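Local coordinates for protein Tv2483 (Treponema vincentii, PDB 6DET) that binds L-arginine with high selectivity and, as a lipoprotein of the solute-binding family, probably delivers it to an ABC transporter, at residues 61-66 with 77-82; 49-54 with 252-257. One frame throughout, in Å; residues are numbered along the deposited sequence.

In the fold
Both contacts belong to the lobe of this family 3 solute-binding protein that carries the 37-42, 76-81 and 98-104 strands, and their centres lie about 13 Å apart. Contact 1 (61-66 with 77-82) is local and is nested in the chain loop that contact 2 (49-54 with 252-257) closes. They meet through helix 61-73: D64 OD2 forms a salt bridge with K253 NZ at 2.6 Å and probably accepts a hydrogen bond from W254 NE1 at 2.8 Å, while Y61 CA packs 3.6 Å from W254 CD1. The side chain of L49 in contact 2 comes within about 6 Å of the bound arginine, and that of I63 in contact 1 stays about 11 Å away.

Contact 1 (61-66 with 77-82); sequences YDIDIF and PIFYPI
I63 and F79 join helix 61-73 to strand 76-81, successive elements of the beta-alpha-beta crossover whose parallel strands are 37-42 and 76-81. The short segments run nearly antiparallel, at 155°, with their axes 9.9 Å apart, as expected for a helix lying on the strand that follows it. F79 is the side chain that spans the gap between them; long, flat and apolar, it can offer a face to I63 and an edge to F66. From CB the side chain leads toward the helix, with CG set anti to its own carbonyl carbon (chi1 -66°). I63 CD1 lies against the ring at CG and CD1, 3.6 Å from F79 CD1. On the far flank CE2 lies near I63 CG2, which sits over the ring face 3.9 Å from the centroid and 20° off the normal, a CH-pi contact. CE1 reaches F66 CB at 3.7 Å, and this methylene meets the ring at its edge, close to the ring plane. The beta-branched I63 suits its place because two separate methyls can spread over one phenyl face. F66 offers mainly its CB here, since its ring turns away to pack edge-to-face with F221 and against A100 of strand 98-104. D62, the residue before I63, turns its carboxylate away, toward Y119 OH and the backbone N of G102. P77 makes a lighter touch at the end of 61-66, its CB 4.1 Å from F66 O. At the far end of the phenyl, F79 CZ approaches I63 O to 3.6 Å.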
loop_
_atom_site.group_PDB
_atom_site.type_symbol
_atom_site.label_atom_id
_atom_site.label_comp_id
_atom_site.label_asym_id
_atom_site.label_seq_id
_atom_site.Cartn_x
_atom_site.Cartn_y
_atom_site.Cartn_z
ATOM N N TYR A 61 -10.645 -2.183 -0.855
ATOM C CA TYR A 61 -10.290 -3.561 -0.531
ATOM C C TYR A 61 -9.829 -3.678 0.914
ATOM O O TYR A 61 -10.260 -4.578 1.641
ATOM C CB TYR A 61 -9.200 -4.025 -1.478
ATOM C CG TYR A 61 -8.808 -5.475 -1.369
ATOM C CD1 TYR A 61 -9.740 -6.495 -1.574
ATOM C CD2 TYR A 61 -7.487 -5.829 -1.126
ATOM C CE1 TYR A 61 -9.361 -7.851 -1.515
ATOM C CE2 TYR A 61 -7.102 -7.167 -1.080
ATOM C CZ TYR A 61 -8.051 -8.168 -1.278
ATOM O OH TYR A 61 -7.717 -9.499 -1.249
ATOM N N ASP A 62 -8.903 -2.799 1.332
ATOM C CA ASP A 62 -8.380 -2.853 2.698
ATOM C C ASP A 62 -9.478 -2.547 3.694
ATOM O O ASP A 62 -9.509 -3.108 4.788
ATOM C CB ASP A 62 -7.241 -1.855 2.901
ATOM C CG ASP A 62 -5.946 -2.247 2.234
ATOM O OD1 ASP A 62 -5.850 -3.344 1.633
ATOM O OD2 ASP A 62 -4.988 -1.447 2.341
ATOM N N ILE A 63 -10.396 -1.660 3.319
ATOM C CA ILE A 63 -11.480 -1.279 4.210
ATOM C C ILE A 63 -12.444 -2.438 4.387
ATOM O O ILE A 63 -12.915 -2.713 5.498
ATOM C CB ILE A 63 -12.198 -0.035 3.638
ATOM C CG1 ILE A 63 -11.190 1.053 3.236
ATOM C CG2 ILE A 63 -13.213 0.484 4.607
ATOM C CD1 ILE A 63 -10.307 1.552 4.341
ATOM N N ASP A 64 -12.764 -3.142 3.294
ATOM C CA ASP A 64 -13.677 -4.268 3.419
ATOM C C ASP A 64 -13.062 -5.353 4.300
ATOM O O ASP A 64 -13.744 -5.942 5.149
ATOM C CB ASP A 64 -14.013 -4.825 2.036
ATOM C CG ASP A 64 -15.061 -3.997 1.302
ATOM O OD1 ASP A 64 -15.688 -3.122 1.916
ATOM O OD2 ASP A 64 -15.261 -4.253 0.106
ATOM N N ILE A 65 -11.758 -5.593 4.138
ATOM C CA ILE A 65 -11.072 -6.600 4.954
ATOM C C ILE A 65 -11.176 -6.240 6.437
ATOM O O ILE A 65 -11.583 -7.061 7.274
ATOM C CB ILE A 65 -9.601 -6.757 4.513
ATOM C CG1 ILE A 65 -9.501 -7.388 3.115
ATOM C CG2 ILE A 65 -8.835 -7.634 5.505
ATOM C CD1 ILE A 65 -8.117 -7.368 2.484
ATOM N N PHE A 66 -10.773 -5.019 6.798
ATOM C CA PHE A 66 -10.714 -4.692 8.217
ATOM C C PHE A 66 -12.094 -4.498 8.811
ATOM O O PHE A 66 -12.296 -4.776 9.997
ATOM C CB PHE A 66 -9.844 -3.447 8.443
ATOM C CG PHE A 66 -8.404 -3.780 8.700
ATOM C CD1 PHE A 66 -8.006 -4.245 9.937
ATOM C CD2 PHE A 66 -7.456 -3.688 7.695
ATOM C CE1 PHE A 66 -6.687 -4.590 10.186
ATOM C CE2 PHE A 66 -6.139 -4.015 7.951
ATOM C CZ PHE A 66 -5.750 -4.467 9.177
ATOM N N PRO A 77 -14.107 -1.002 14.010
ATOM C CA PRO A 77 -12.986 -0.535 13.194
ATOM C C PRO A 77 -13.033 0.977 13.071
ATOM O O PRO A 77 -14.090 1.534 12.794
ATOM C CB PRO A 77 -13.237 -1.203 11.838
ATOM C CG PRO A 77 -14.731 -1.272 11.757
ATOM C CD PRO A 77 -15.205 -1.540 13.183
ATOM N N ILE A 78 -11.901 1.634 13.291
ATOM C CA ILE A 78 -11.796 3.081 13.121
ATOM C C ILE A 78 -10.772 3.351 12.030
ATOM O O ILE A 78 -9.569 3.111 12.213
ATOM C CB ILE A 78 -11.408 3.794 14.421
ATOM C CG1 ILE A 78 -12.481 3.587 15.495
ATOM C CG2 ILE A 78 -11.205 5.313 14.161
ATOM C CD1 ILE A 78 -12.021 4.001 16.848
ATOM N N PHE A 79 -11.220 3.891 10.902
ATOM C CA PHE A 79 -10.316 4.143 9.788
ATOM C C PHE A 79 -9.868 5.579 9.941
ATOM O O PHE A 79 -10.681 6.490 9.824
ATOM C CB PHE A 79 -10.992 3.856 8.450
ATOM C CG PHE A 79 -11.309 2.392 8.268
ATOM C CD1 PHE A 79 -10.312 1.516 7.915
ATOM C CD2 PHE A 79 -12.584 1.906 8.490
ATOM C CE1 PHE A 79 -10.572 0.151 7.763
ATOM C CE2 PHE A 79 -12.860 0.541 8.354
ATOM C CZ PHE A 79 -11.848 -0.327 7.972
ATOM N N TYR A 80 -8.594 5.765 10.271
ATOM C CA TYR A 80 -8.079 7.062 10.672
ATOM C C TYR A 80 -7.175 7.577 9.566
ATOM O O TYR A 80 -6.111 6.984 9.314
ATOM C CB TYR A 80 -7.306 7.005 11.991
ATOM C CG TYR A 80 -6.919 8.408 12.454
ATOM C CD1 TYR A 80 -7.827 9.464 12.357
ATOM C CD2 TYR A 80 -5.656 8.689 12.959
ATOM C CE1 TYR A 80 -7.495 10.747 12.749
ATOM C CE2 TYR A 80 -5.317 9.982 13.361
ATOM C CZ TYR A 80 -6.245 11.003 13.251
ATOM O OH TYR A 80 -5.939 12.291 13.636
ATOM N N PRO A 81 -7.551 8.641 8.871
ATOM C CA PRO A 81 -6.662 9.185 7.839
ATOM C C PRO A 81 -5.399 9.760 8.459
ATOM O O PRO A 81 -5.461 10.609 9.354
ATOM C CB PRO A 81 -7.509 10.273 7.174
ATOM C CG PRO A 81 -8.918 9.944 7.508
ATOM C CD PRO A 81 -8.886 9.265 8.844
ATOM N N ILE A 82 -4.256 9.326 7.945
ATOM C CA ILE A 82 -2.950 9.756 8.418
ATOM C C ILE A 82 -2.163 10.413 7.296
ATOM O O ILE A 82 -2.459 10.256 6.105
ATOM C CB ILE A 82 -2.127 8.610 9.004
ATOM C CG1 ILE A 82 -1.893 7.504 7.957
ATOM C CG2 ILE A 82 -2.845 8.028 10.255
ATOM C CD1 ILE A 82 -0.841 6.479 8.363
#

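Contact 2 (49-54 with 252-257)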
loop_
_atom_site.group_PDB
_atom_site.type_symbol
_atom_site.label_atom_id
_atom_site.label_comp_id
_atom_site.label_asym_id
_atom_site.label_seq_id
_atom_site.Cartn_x
_atom_site.Cartn_y
_atom_site.Cartn_z
ATOM N N LEU A 49 -7.774 0.448 -2.841
ATOM C CA LEU A 49 -7.499 -0.058 -1.492
ATOM C C LEU A 49 -8.188 0.755 -0.391
ATOM O O LEU A 49 -8.702 0.176 0.575
ATOM C CB LEU A 49 -5.992 -0.057 -1.246
ATOM C CG LEU A 49 -5.114 -0.921 -2.187
ATOM C CD1 LEU A 49 -3.656 -0.821 -1.735
ATOM C CD2 LEU A 49 -5.593 -2.363 -2.195
ATOM N N SER A 50 -8.179 2.085 -0.490
ATOM C CA SER A 50 -8.711 2.941 0.569
ATOM C C SER A 50 -8.817 4.358 0.040
ATOM O O SER A 50 -7.836 5.103 0.092
ATOM C CB SER A 50 -7.838 2.947 1.833
ATOM O OG SER A 50 -6.495 3.281 1.534
ATOM N N PHE A 51 -9.995 4.697 -0.477
ATOM C CA PHE A 51 -10.232 5.974 -1.149
ATOM C C PHE A 51 -11.630 6.463 -0.775
ATOM O O PHE A 51 -12.405 5.761 -0.119
ATOM C CB PHE A 51 -10.072 5.834 -2.665
ATOM C CG PHE A 51 -11.121 4.970 -3.302
ATOM C CD1 PHE A 51 -10.975 3.587 -3.325
ATOM C CD2 PHE A 51 -12.258 5.528 -3.867
ATOM C CE1 PHE A 51 -11.956 2.779 -3.885
ATOM C CE2 PHE A 51 -13.233 4.732 -4.439
ATOM C CZ PHE A 51 -13.078 3.344 -4.451
ATOM N N ARG A 52 -11.952 7.704 -1.175
ATOM C CA ARG A 52 -13.254 8.311 -0.876
ATOM C C ARG A 52 -14.227 8.106 -2.034
ATOM O O ARG A 52 -13.927 8.473 -3.171
ATOM C CB ARG A 52 -13.113 9.816 -0.610
ATOM C CG ARG A 52 -12.209 10.170 0.550
ATOM C CD ARG A 52 -12.983 10.271 1.851
ATOM N NE ARG A 52 -12.125 10.490 3.011
ATOM C CZ ARG A 52 -12.571 10.463 4.262
ATOM N NH1 ARG A 52 -13.865 10.240 4.496
ATOM N NH2 ARG A 52 -11.730 10.657 5.276
ATOM N N ASN A 53 -15.398 7.544 -1.748
ATOM C CA ASN A 53 -16.414 7.369 -2.777
ATOM C C ASN A 53 -17.201 8.677 -2.954
ATOM O O ASN A 53 -16.919 9.693 -2.302
ATOM C CB ASN A 53 -17.313 6.165 -2.441
ATOM C CG ASN A 53 -18.219 6.393 -1.204
ATOM O OD1 ASN A 53 -18.280 7.490 -0.661
ATOM N ND2 ASN A 53 -18.950 5.352 -0.793
ATOM N N GLU A 54 -18.185 8.660 -3.865
ATOM C CA GLU A 54 -18.967 9.865 -4.183
ATOM C C GLU A 54 -19.657 10.451 -2.948
ATOM O O GLU A 54 -19.940 11.653 -2.903
ATOM C CB GLU A 54 -20.007 9.546 -5.264
ATOM C CG GLU A 54 -21.066 8.482 -4.867
ATOM C CD GLU A 54 -20.521 7.048 -4.768
ATOM O OE1 GLU A 54 -19.408 6.782 -5.275
ATOM O OE2 GLU A 54 -21.209 6.188 -4.173
ATOM N N ARG A 252 -12.422 -10.103 -5.906
ATOM C CA ARG A 252 -13.146 -10.139 -7.177
ATOM C C ARG A 252 -13.969 -8.869 -7.350
ATOM O O ARG A 252 -14.030 -8.303 -8.444
ATOM C CB ARG A 252 -14.032 -11.391 -7.244
ATOM C CG ARG A 252 -13.238 -12.704 -7.213
ATOM C CD ARG A 252 -14.102 -13.940 -7.463
ATOM N NE ARG A 252 -13.267 -15.128 -7.562
ATOM C CZ ARG A 252 -13.064 -15.999 -6.572
ATOM N NH1 ARG A 252 -13.653 -15.832 -5.393
ATOM N NH2 ARG A 252 -12.272 -17.050 -6.759
ATOM N N LYS A 253 -14.576 -8.392 -6.265
ATOM C CA LYS A 253 -15.312 -7.127 -6.286
ATOM C C LYS A 253 -14.435 -5.973 -6.745
ATOM O O LYS A 253 -14.843 -5.162 -7.594
ATOM C CB LYS A 253 -15.866 -6.845 -4.891
ATOM C CG LYS A 253 -16.538 -5.483 -4.689
ATOM C CD LYS A 253 -16.758 -5.248 -3.171
ATOM C CE LYS A 253 -17.279 -3.865 -2.826
ATOM N NZ LYS A 253 -17.415 -3.736 -1.345
ATOM N N TRP A 254 -13.237 -5.855 -6.173
ATOM C CA TRP A 254 -12.421 -4.659 -6.375
ATOM C C TRP A 254 -11.448 -4.766 -7.552
ATOM O O TRP A 254 -11.100 -3.734 -8.151
ATOM C CB TRP A 254 -11.636 -4.352 -5.100
ATOM C CG TRP A 254 -12.503 -3.830 -4.005
ATOM C CD1 TRP A 254 -12.881 -4.486 -2.873
ATOM C CD2 TRP A 254 -13.134 -2.543 -3.956
ATOM N NE1 TRP A 254 -13.699 -3.680 -2.112
ATOM C CE2 TRP A 254 -13.869 -2.481 -2.761
ATOM C CE3 TRP A 254 -13.142 -1.440 -4.805
ATOM C CZ2 TRP A 254 -14.603 -1.345 -2.391
ATOM C CZ3 TRP A 254 -13.876 -0.323 -4.439
ATOM C CH2 TRP A 254 -14.594 -0.290 -3.250
ATOM N N PHE A 255 -11.005 -5.982 -7.890
ATOM C CA PHE A 255 -9.978 -6.207 -8.894
ATOM C C PHE A 255 -10.464 -6.992 -10.104
ATOM O O PHE A 255 -9.750 -7.038 -11.101
ATOM C CB PHE A 255 -8.783 -6.978 -8.286
ATOM C CG PHE A 255 -8.063 -6.244 -7.174
ATOM C CD1 PHE A 255 -7.303 -5.115 -7.441
ATOM C CD2 PHE A 255 -8.144 -6.705 -5.864
ATOM C CE1 PHE A 255 -6.658 -4.424 -6.406
ATOM C CE2 PHE A 255 -7.476 -6.050 -4.838
ATOM C CZ PHE A 255 -6.743 -4.895 -5.111
ATOM N N GLY A 256 -11.624 -7.637 -10.038
ATOM C CA GLY A 256 -12.116 -8.448 -11.133
ATOM C C GLY A 256 -11.649 -9.897 -11.095
ATOM O O GLY A 256 -12.130 -10.709 -11.898
ATOM N N SER A 257 -10.721 -10.226 -10.207
ATOM C CA SER A 257 -10.250 -11.599 -9.979
ATOM C C SER A 257 -9.745 -11.721 -8.553
ATOM O O SER A 257 -9.613 -10.724 -7.825
ATOM C CB SER A 257 -9.147 -11.975 -10.973
ATOM O OG SER A 257 -7.960 -11.259 -10.679
#
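This is a small apolar contact within the lobe that holds strands 37-42, 76-81 and 98-104, where F51 and L49, from short strand 51-52 and the loop leading to it, meet W254 and F255 at the end of the last helix, 246-255. It buries 120 Å² in all, through two separate touches. In the first, the F51 ring presents its rim to the indole: CE1 lies 3.7 Å from W254 CZ3, which sits near the plane of the phenyl. The two planes are almost perpendicular, at 89°, with the centroids 5.8 Å apart, and the indole is met obliquely. F51 holds its ring in the crowded position between N and carbonyl carbon (chi1 67°), which directs CE1 and CZ to the six-membered part of W254. Tryptophan suits the place because its six-membered ring reaches F51 while the indole N-H at NE1 can donate to D64 OD2 of helix 61-73, a bond that probably fixes the rotation of the ring. K253 CE lies over one face of the indole.

The second touch is looser. L49 CD2 approaches F255 CZ at 4.0 Å, near the plane of the phenyl. L49 and F51 suit their places as apolar side chains long enough to reach the helix; L49 also packs on Y61 and I195. F255 in turn packs edge-to-face with Y61. After F255 the helix ends at G256, which at its positive phi (88°) has no CB to press against the carbonyl O of F255. With the L49 side chain about 6 Å from the bound arginine, the arrangement packs helix 246-255 against a segment near the pocket, in the two-lobed periplasmic-binding-protein fold of family 3 solute-binding proteins.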